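Local structure of decaprenyl diphosphate synthase (Rhodobacter capsulatus, 3MZV) at residues A79-F84 with F129-D134; E142-A147 with F184-E189; R174-K179 with F216-D221. The protein probably elongates farnesyl diphosphate with isopentenyl diphosphate units, using magnesium, into the long all-trans polyprenyl diphosphate that supplies quinone side chains. One frame throughout, in Å; residues are numbered along the deposited sequence.

Contact 1 (A79-F84 with F129-D134); sequences AATVEF and FQLMTD
One methyl, L131 CD2, reaches three residues of the helix opposite and gives this pairing its apolar centre. It lies 4.1 Å from A80 CB and 4.0 Å from T81 OG1, and it meets F84 at the ring's edge, near the ring plane, 4.4 Å from CE2. L131 gets there because its CG stands anti to the backbone N (chi1 175°), which sends the branch across the gap between the helices. Beside it, M132 and T81 cross at a slant. M132 was modelled in two conformers; in the one described here its bent chain lays CG 3.6 Å from T81 CG2, while the closer approach of its sulfur to the T81 hydroxyl is best regarded as doubtful. That hydroxyl is hydrogen-bonded to H77 O of its own helix, and weakly to S128 O of helix 114-133, so the polar atom can sit in a buried interface without needing a partner from M132. Further out, R32 of helix 19-32 lies against both F84 and L131. F129 meets its counterpart F129 of the second subunit. The short segments run nearly antiparallel, at 167° with axes 9.5 Å apart, and join helices 74-96 and 114-133 as neighbours in the mainly helical isoprenoid synthase fold, here close to the dimer interface.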
loop_
_atom_site.group_PDB
_atom_site.type_symbol
_atom_site.label_atom_id
_atom_site.label_comp_id
_atom_site.label_asym_id
_atom_site.label_seq_id
_atom_site.Cartn_x
_atom_site.Cartn_y
_atom_site.Cartn_z
ATOM N N ALA B 79 -0.672 16.698 7.371
ATOM C CA ALA B 79 0.465 16.244 8.218
ATOM C C ALA B 79 0.255 14.793 8.720
ATOM O O ALA B 79 1.202 13.982 8.660
ATOM C CB ALA B 79 0.729 17.178 9.352
ATOM N N ALA B 80 -0.971 14.466 9.151
ATOM C CA ALA B 80 -1.292 13.097 9.548
ATOM C C ALA B 80 -1.118 12.097 8.360
ATOM O O ALA B 80 -0.555 11.022 8.496
ATOM C CB ALA B 80 -2.658 13.019 10.111
ATOM N N THR B 81 -1.561 12.505 7.178
ATOM C CA THR B 81 -1.434 11.673 6.005
ATOM C C THR B 81 0.023 11.418 5.637
ATOM O O THR B 81 0.421 10.280 5.375
ATOM C CB THR B 81 -2.218 12.285 4.755
ATOM O OG1 THR B 81 -3.610 12.438 5.063
ATOM C CG2 THR B 81 -2.029 11.405 3.535
ATOM N N VAL B 82 0.834 12.457 5.669
ATOM C CA VAL B 82 2.279 12.331 5.453
ATOM C C VAL B 82 2.897 11.333 6.463
ATOM O O VAL B 82 3.675 10.473 6.102
ATOM C CB VAL B 82 2.937 13.714 5.570
ATOM C CG1 VAL B 82 4.447 13.599 5.720
ATOM C CG2 VAL B 82 2.598 14.540 4.333
ATOM N N GLU B 83 2.495 11.404 7.708
ATOM C CA GLU B 83 3.014 10.489 8.675
ATOM C C GLU B 83 2.518 9.067 8.472
ATOM O O GLU B 83 3.299 8.123 8.644
ATOM C CB GLU B 83 2.659 10.937 10.070
ATOM C CG GLU B 83 3.434 10.143 11.112
ATOM C CD GLU B 83 4.865 10.578 11.294
ATOM O OE1 GLU B 83 5.592 10.867 10.304
ATOM O OE2 GLU B 83 5.291 10.603 12.478
ATOM N N PHE B 84 1.223 8.912 8.146
ATOM C CA PHE B 84 0.685 7.582 7.795
ATOM C C PHE B 84 1.470 6.959 6.628
ATOM O O PHE B 84 1.814 5.770 6.653
ATOM C CB PHE B 84 -0.799 7.658 7.429
ATOM C CG PHE B 84 -1.746 7.648 8.622
ATOM C CD1 PHE B 84 -1.653 6.692 9.602
ATOM C CD2 PHE B 84 -2.791 8.552 8.678
ATOM C CE1 PHE B 84 -2.575 6.651 10.655
ATOM C CE2 PHE B 84 -3.728 8.506 9.684
ATOM C CZ PHE B 84 -3.606 7.550 10.693
ATOM N N PHE B 129 -5.581 8.062 2.711
ATOM C CA PHE B 129 -6.272 8.655 1.576
ATOM C C PHE B 129 -7.734 8.947 1.840
ATOM O O PHE B 129 -8.241 9.941 1.377
ATOM C CB PHE B 129 -5.983 7.892 0.288
ATOM C CG PHE B 129 -4.692 8.300 -0.272
ATOM C CD1 PHE B 129 -3.537 7.793 0.259
ATOM C CD2 PHE B 129 -4.616 9.338 -1.232
ATOM C CE1 PHE B 129 -2.313 8.214 -0.194
ATOM C CE2 PHE B 129 -3.406 9.747 -1.689
ATOM C CZ PHE B 129 -2.243 9.182 -1.153
ATOM N N GLN B 130 -8.403 8.105 2.611
ATOM C CA GLN B 130 -9.761 8.366 2.999
ATOM C C GLN B 130 -9.828 9.689 3.734
ATOM O O GLN B 130 -10.681 10.540 3.417
ATOM C CB GLN B 130 -10.297 7.231 3.865
ATOM C CG GLN B 130 -11.760 7.323 4.154
ATOM C CD GLN B 130 -12.211 6.260 5.130
ATOM O OE1 GLN B 130 -11.407 5.737 5.932
ATOM N NE2 GLN B 130 -13.488 5.940 5.084
ATOM N N LEU B 131 -8.906 9.862 4.686
ATOM C CA LEU B 131 -8.799 11.084 5.460
ATOM C C LEU B 131 -8.613 12.328 4.569
ATOM O O LEU B 131 -9.296 13.344 4.789
ATOM C CB LEU B 131 -7.628 10.947 6.420
ATOM C CG LEU B 131 -7.233 12.168 7.264
ATOM C CD1 LEU B 131 -8.409 12.668 8.072
ATOM C CD2 LEU B 131 -6.085 11.831 8.152
ATOM N N MET B 132 -7.755 12.215 3.536
ATOM C CA MET B 132 -7.487 13.344 2.654
ATOM C C MET B 132 -8.709 13.881 1.937
ATOM O O MET B 132 -8.751 15.070 1.638
ATOM C CB MET B 132 -6.424 12.973 1.646
ATOM C CG MET B 132 -5.078 12.927 2.240
ATOM S SD MET B 132 -4.712 14.457 3.046
ATOM C CE MET B 132 -4.897 15.477 1.579
ATOM N N THR B 133 -9.692 13.023 1.687
ATOM C CA THR B 133 -10.915 13.414 1.013
ATOM C C THR B 133 -11.744 14.421 1.845
ATOM O O THR B 133 -12.488 15.227 1.281
ATOM C CB THR B 133 -11.790 12.209 0.608
ATOM O OG1 THR B 133 -12.372 11.574 1.771
ATOM C CG2 THR B 133 -10.968 11.221 -0.199
ATOM N N ASP B 134 -11.572 14.405 3.160
ATOM C CA ASP B 134 -12.204 15.413 4.014
ATOM C C ASP B 134 -11.719 16.839 3.633
ATOM O O ASP B 134 -12.419 17.806 3.880
ATOM C CB ASP B 134 -11.855 15.185 5.487
ATOM C CG ASP B 134 -12.496 13.952 6.071
ATOM O OD1 ASP B 134 -13.245 13.289 5.363
ATOM O OD2 ASP B 134 -12.203 13.654 7.256
#

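Contact 2 (E142-A147 with F184-E189); sequences EILANA and FSAATE
Methyl-to-methyl packing carries the middle of the interface, where A186 CB faces a small patch made by three residues of 142-147. A147 CB comes closest to it at 3.8 Å, and the branch ends I143 CG2 and L144 CD2 both stand 4.0 Å away. So small a side chain at the point of approach lets the backbones draw together: the CA atoms of L144 and A186 are 6.3 Å apart. L144 starts out across the interface rather than into it, and CD2 makes up the difference; the same methyl also touches V82 of helix 74-96, so a single leucine fills the seam between three helices.

Helices 138-161 and 169-194 follow each other in the chain and form an antiparallel hairpin of the isoprenoid synthase bundle, with the local axes at 173° and 9.6 Å apart. Its two segments share no hydrogen bond; each keeps its own i to i+4 backbone pattern.

The other kind of contact is between hydrocarbon and carboxylate. With CG anti to its backbone N (chi1 -174°) and the chain extended beyond, E189 brings its carboxylate alongside I143, whose CD1 sits over the flat face of the group, 3.6 Å from E189 CD. I143 CG2 comes to the same face at a slant, 3.5 Å from OE1. This is van der Waals contact, and it covers one face of the carboxylate. V202 and F206 of helix 199-224 also pack against E189.

On its far side, segment 142-147 bonds to the dimer partner, where E142 OE2 accepts from Q130 NE2 of the second subunit and N146 OD1 from R127 NH1, also of the second subunit.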
loop_
_atom_site.group_PDB
_atom_site.type_symbol
_atom_site.label_atom_id
_atom_site.label_comp_id
_atom_site.label_asym_id
_atom_site.label_seq_id
_atom_site.Cartn_x
_atom_site.Cartn_y
_atom_site.Cartn_z
ATOM N N GLU B 142 -3.506 14.331 -5.302
ATOM C CA GLU B 142 -2.727 13.856 -6.408
ATOM C C GLU B 142 -1.221 13.893 -6.074
ATOM O O GLU B 142 -0.490 12.975 -6.404
ATOM C CB GLU B 142 -3.038 14.704 -7.676
ATOM C CG GLU B 142 -2.390 14.237 -8.986
ATOM C CD GLU B 142 -0.884 14.518 -9.177
ATOM O OE1 GLU B 142 -0.325 15.444 -8.575
ATOM O OE2 GLU B 142 -0.273 13.773 -9.969
ATOM N N ILE B 143 -0.780 14.947 -5.414
ATOM C CA ILE B 143 0.621 15.087 -5.023
ATOM C C ILE B 143 1.075 13.992 -4.063
ATOM O O ILE B 143 2.145 13.427 -4.227
ATOM C CB ILE B 143 0.837 16.480 -4.384
ATOM C CG1 ILE B 143 0.822 17.532 -5.527
ATOM C CG2 ILE B 143 2.146 16.540 -3.534
ATOM C CD1 ILE B 143 0.921 19.006 -5.131
ATOM N N LEU B 144 0.274 13.731 -3.044
ATOM C CA LEU B 144 0.626 12.737 -2.043
ATOM C C LEU B 144 0.538 11.314 -2.610
ATOM O O LEU B 144 1.366 10.460 -2.259
ATOM C CB LEU B 144 -0.214 12.938 -0.811
ATOM C CG LEU B 144 0.069 14.177 0.068
ATOM C CD1 LEU B 144 -0.930 14.271 1.183
ATOM C CD2 LEU B 144 1.456 14.121 0.634
ATOM N N ALA B 145 -0.402 11.067 -3.533
ATOM C CA ALA B 145 -0.472 9.789 -4.240
ATOM C C ALA B 145 0.743 9.560 -5.099
ATOM O O ALA B 145 1.356 8.474 -5.106
ATOM C CB ALA B 145 -1.801 9.695 -5.108
ATOM N N ASN B 146 1.080 10.577 -5.889
ATOM C CA ASN B 146 2.276 10.498 -6.704
ATOM C C ASN B 146 3.540 10.240 -5.867
ATOM O O ASN B 146 4.341 9.349 -6.187
ATOM C CB ASN B 146 2.423 11.771 -7.554
ATOM C CG ASN B 146 3.689 11.745 -8.411
ATOM O OD1 ASN B 146 3.749 11.037 -9.402
ATOM N ND2 ASN B 146 4.717 12.532 -8.003
ATOM N N ALA B 147 3.704 10.970 -4.794
ATOM C CA ALA B 147 4.866 10.760 -3.936
ATOM C C ALA B 147 4.921 9.314 -3.408
ATOM O O ALA B 147 5.978 8.764 -3.219
ATOM C CB ALA B 147 4.834 11.714 -2.780
ATOM N N PHE B 184 9.472 14.349 1.706
ATOM C CA PHE B 184 9.794 15.658 2.318
ATOM C C PHE B 184 9.291 16.793 1.423
ATOM O O PHE B 184 8.686 17.731 1.899
ATOM C CB PHE B 184 11.325 15.883 2.443
ATOM C CG PHE B 184 11.967 15.275 3.628
ATOM C CD1 PHE B 184 11.907 13.932 3.865
ATOM C CD2 PHE B 184 12.804 16.038 4.421
ATOM C CE1 PHE B 184 12.595 13.364 4.945
ATOM C CE2 PHE B 184 13.496 15.469 5.469
ATOM C CZ PHE B 184 13.356 14.139 5.751
ATOM N N SER B 185 9.565 16.719 0.124
ATOM C CA SER B 185 9.103 17.733 -0.809
ATOM C C SER B 185 7.567 17.794 -0.938
ATOM O O SER B 185 6.998 18.898 -0.997
ATOM C CB SER B 185 9.735 17.606 -2.203
ATOM O OG SER B 185 9.537 16.360 -2.853
ATOM N N ALA B 186 6.926 16.637 -0.999
ATOM C CA ALA B 186 5.447 16.572 -0.958
ATOM C C ALA B 186 4.916 17.232 0.308
ATOM O O ALA B 186 3.921 18.005 0.262
ATOM C CB ALA B 186 4.925 15.063 -1.062
ATOM N N ALA B 187 5.526 16.924 1.453
ATOM C CA ALA B 187 5.076 17.440 2.748
ATOM C C ALA B 187 5.035 18.961 2.769
ATOM O O ALA B 187 4.038 19.547 3.219
ATOM C CB ALA B 187 5.939 16.914 3.946
ATOM N N THR B 188 6.113 19.603 2.308
ATOM C CA THR B 188 6.195 21.035 2.350
ATOM C C THR B 188 5.302 21.639 1.281
ATOM O O THR B 188 4.586 22.587 1.572
ATOM C CB THR B 188 7.659 21.548 2.179
ATOM O OG1 THR B 188 8.239 20.963 1.024
ATOM C CG2 THR B 188 8.471 21.160 3.397
ATOM N N GLU B 189 5.335 21.075 0.087
ATOM C CA GLU B 189 4.529 21.553 -1.022
ATOM C C GLU B 189 3.024 21.597 -0.674
ATOM O O GLU B 189 2.356 22.563 -0.973
ATOM C CB GLU B 189 4.716 20.635 -2.217
ATOM C CG GLU B 189 4.028 21.099 -3.509
ATOM C CD GLU B 189 4.262 20.219 -4.753
ATOM O OE1 GLU B 189 4.446 19.000 -4.642
ATOM O OE2 GLU B 189 4.260 20.786 -5.874
#

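Contact 3 (R174-K179 with F216-D221); sequences RVIRGK and FQIVDD
K179 NZ stands over one face of the Q217 amide, 3.7 Å from Q217 CD, with the two side chains crossing at about a right angle. I176 presses on the stem of the same glutamine instead: its CG2 is 3.5 Å from Q217 CG, and also lies 4.2 Å from OD2 of the second flat group, the D221 carboxylate. Which end of the amide is oxygen is doubtful, but a half-turn leaves its plane, and so the lysine over its face, unchanged.

A water spans the polar side. It accepts from K179 NZ at 3.0 Å and donates to D221 OD2 at 2.8 Å, so lysine and aspartate are joined through solvent. Each has a further partner, Q158 OE1 for the ammonium and Y172 OH for OD2.

The apolar side belongs to I176. Its CG1 occupies the cramped site between backbone N and carbonyl carbon (chi1 65°), and from there CD1 reaches I218 CG1 at 3.7 Å. W301 and A298 of helix 290-308 cover I218 in turn. The two segments cross at 117°, and the wider pi-type turn at 177-179 falls just where K179 is presented.

In FPP/GGPP synthases the second aspartate-rich motif and a lysine-threonine pair usually help hold magnesium and diphosphate; D220 and D221 open such a motif here, and K179 precedes T180. The water-linked lysine and aspartate are therefore consistent with a pre-arranged polar wall of that site.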
loop_
_atom_site.group_PDB
_atom_site.type_symbol
_atom_site.label_atom_id
_atom_site.label_comp_id
_atom_site.label_asym_id
_atom_site.label_seq_id
_atom_site.Cartn_x
_atom_site.Cartn_y
_atom_site.Cartn_z
ATOM N N ARG B 174 18.603 9.558 -7.867
ATOM C CA ARG B 174 17.243 9.138 -8.186
ATOM C C ARG B 174 16.668 8.229 -7.103
ATOM O O ARG B 174 15.507 8.370 -6.735
ATOM C CB ARG B 174 17.260 8.454 -9.547
ATOM C CG ARG B 174 15.913 8.151 -10.188
ATOM C CD ARG B 174 16.015 8.426 -11.720
ATOM N NE ARG B 174 17.363 8.191 -12.270
ATOM C CZ ARG B 174 17.870 8.779 -13.364
ATOM N NH1 ARG B 174 19.108 8.477 -13.770
ATOM N NH2 ARG B 174 17.162 9.659 -14.068
ATOM N N VAL B 175 17.475 7.312 -6.576
ATOM C CA VAL B 175 17.030 6.414 -5.535
ATOM C C VAL B 175 16.711 7.200 -4.289
ATOM O O VAL B 175 15.667 6.991 -3.658
ATOM C CB VAL B 175 18.087 5.355 -5.174
ATOM C CG1 VAL B 175 17.802 4.740 -3.802
ATOM C CG2 VAL B 175 18.212 4.301 -6.314
ATOM N N ILE B 176 17.604 8.101 -3.884
ATOM C CA ILE B 176 17.357 8.757 -2.631
ATOM C C ILE B 176 16.213 9.780 -2.776
ATOM O O ILE B 176 15.497 9.987 -1.816
ATOM C CB ILE B 176 18.639 9.357 -1.981
ATOM C CG1 ILE B 176 19.233 10.485 -2.820
ATOM C CG2 ILE B 176 19.652 8.217 -1.753
ATOM C CD1 ILE B 176 20.521 11.168 -2.134
ATOM N N ARG B 177 16.088 10.400 -3.950
ATOM C CA ARG B 177 15.022 11.375 -4.248
ATOM C C ARG B 177 13.666 10.674 -4.194
ATOM O O ARG B 177 12.706 11.194 -3.630
ATOM C CB ARG B 177 15.261 12.066 -5.611
ATOM C CG ARG B 177 14.268 13.169 -5.998
ATOM C CD ARG B 177 14.906 14.069 -7.043
ATOM N NE ARG B 177 15.424 15.352 -6.590
ATOM C CZ ARG B 177 16.420 16.015 -7.191
ATOM N NH1 ARG B 177 16.811 17.206 -6.746
ATOM N NH2 ARG B 177 17.062 15.486 -8.231
ATOM N N GLY B 178 13.587 9.463 -4.734
ATOM C CA GLY B 178 12.353 8.689 -4.675
ATOM C C GLY B 178 12.029 8.165 -3.286
ATOM O O GLY B 178 10.942 8.405 -2.760
ATOM N N LYS B 179 12.981 7.462 -2.698
ATOM C CA LYS B 179 12.826 6.778 -1.416
ATOM C C LYS B 179 12.651 7.705 -0.210
ATOM O O LYS B 179 12.109 7.309 0.822
ATOM C CB LYS B 179 14.104 5.985 -1.169
ATOM C CG LYS B 179 14.008 4.879 -0.204
ATOM C CD LYS B 179 15.285 4.629 0.622
ATOM C CE LYS B 179 16.611 5.003 -0.005
ATOM N NZ LYS B 179 17.737 4.636 0.929
ATOM N N PHE B 216 19.250 14.746 4.038
ATOM C CA PHE B 216 18.956 13.881 5.149
ATOM C C PHE B 216 19.427 12.439 4.873
ATOM O O PHE B 216 20.052 11.808 5.702
ATOM C CB PHE B 216 17.426 13.933 5.324
ATOM C CG PHE B 216 16.911 13.174 6.474
ATOM C CD1 PHE B 216 16.755 13.793 7.700
ATOM C CD2 PHE B 216 16.465 11.859 6.303
ATOM C CE1 PHE B 216 16.197 13.090 8.782
ATOM C CE2 PHE B 216 15.914 11.141 7.385
ATOM C CZ PHE B 216 15.769 11.755 8.608
ATOM N N GLN B 217 19.150 11.943 3.685
ATOM C CA GLN B 217 19.555 10.599 3.302
ATOM C C GLN B 217 21.081 10.501 3.123
ATOM O O GLN B 217 21.666 9.523 3.522
ATOM C CB GLN B 217 18.910 10.145 2.031
ATOM C CG GLN B 217 19.236 8.709 1.699
ATOM C CD GLN B 217 18.738 7.754 2.743
ATOM O OE1 GLN B 217 19.497 6.961 3.329
ATOM N NE2 GLN B 217 17.462 7.853 3.022
ATOM N N ILE B 218 21.694 11.486 2.474
ATOM C CA ILE B 218 23.149 11.468 2.347
ATOM C C ILE B 218 23.821 11.426 3.702
ATOM O O ILE B 218 24.781 10.655 3.899
ATOM C CB ILE B 218 23.694 12.681 1.500
ATOM C CG1 ILE B 218 23.116 12.641 0.091
ATOM C CG2 ILE B 218 25.257 12.618 1.497
ATOM C CD1 ILE B 218 23.460 13.856 -0.870
ATOM N N VAL B 219 23.312 12.179 4.671
ATOM C CA VAL B 219 23.851 12.135 6.038
ATOM C C VAL B 219 23.753 10.701 6.627
ATOM O O VAL B 219 24.692 10.185 7.144
ATOM C CB VAL B 219 23.181 13.146 7.007
ATOM C CG1 VAL B 219 23.486 12.814 8.503
ATOM C CG2 VAL B 219 23.665 14.563 6.710
ATOM N N ASP B 220 22.622 10.064 6.481
ATOM C CA ASP B 220 22.494 8.687 6.949
ATOM C C ASP B 220 23.463 7.735 6.250
ATOM O O ASP B 220 24.122 6.899 6.912
ATOM C CB ASP B 220 21.084 8.233 6.719
ATOM C CG ASP B 220 20.156 8.667 7.835
ATOM O OD1 ASP B 220 20.668 9.067 8.906
ATOM O OD2 ASP B 220 18.935 8.557 7.630
ATOM N N ASP B 221 23.581 7.898 4.936
ATOM C CA ASP B 221 24.493 7.023 4.148
ATOM C C ASP B 221 25.956 7.241 4.554
ATOM O O ASP B 221 26.730 6.296 4.613
ATOM C CB ASP B 221 24.318 7.217 2.650
ATOM C CG ASP B 221 22.895 6.884 2.164
ATOM O OD1 ASP B 221 22.112 6.275 2.907
ATOM O OD2 ASP B 221 22.579 7.243 1.026
HETATM O O HOH W 1 20.540 5.535 0.251
#

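Contacts 1 and 2 are neighbours, their centres 11 Å apart, and touch directly: F129 CZ lies 3.6 Å from A145 N, and T81 CG2 lies 3.9 Å from L144 CD1. Both also meet the second subunit. Contact 2 continues into contact 3, 16 Å away between centres, because the two share helix 169-194 and because F184 CZ packs 3.8 Å from F216 CG. Contacts 1 and 3 do not touch; about 10 Å separates their nearest atoms. One helical core thus runs from the dimer side to the probable diphosphate and magnesium site at contact 3, and helix 74-96 of contact 1 leads at its far end into the family's first aspartate-rich motif.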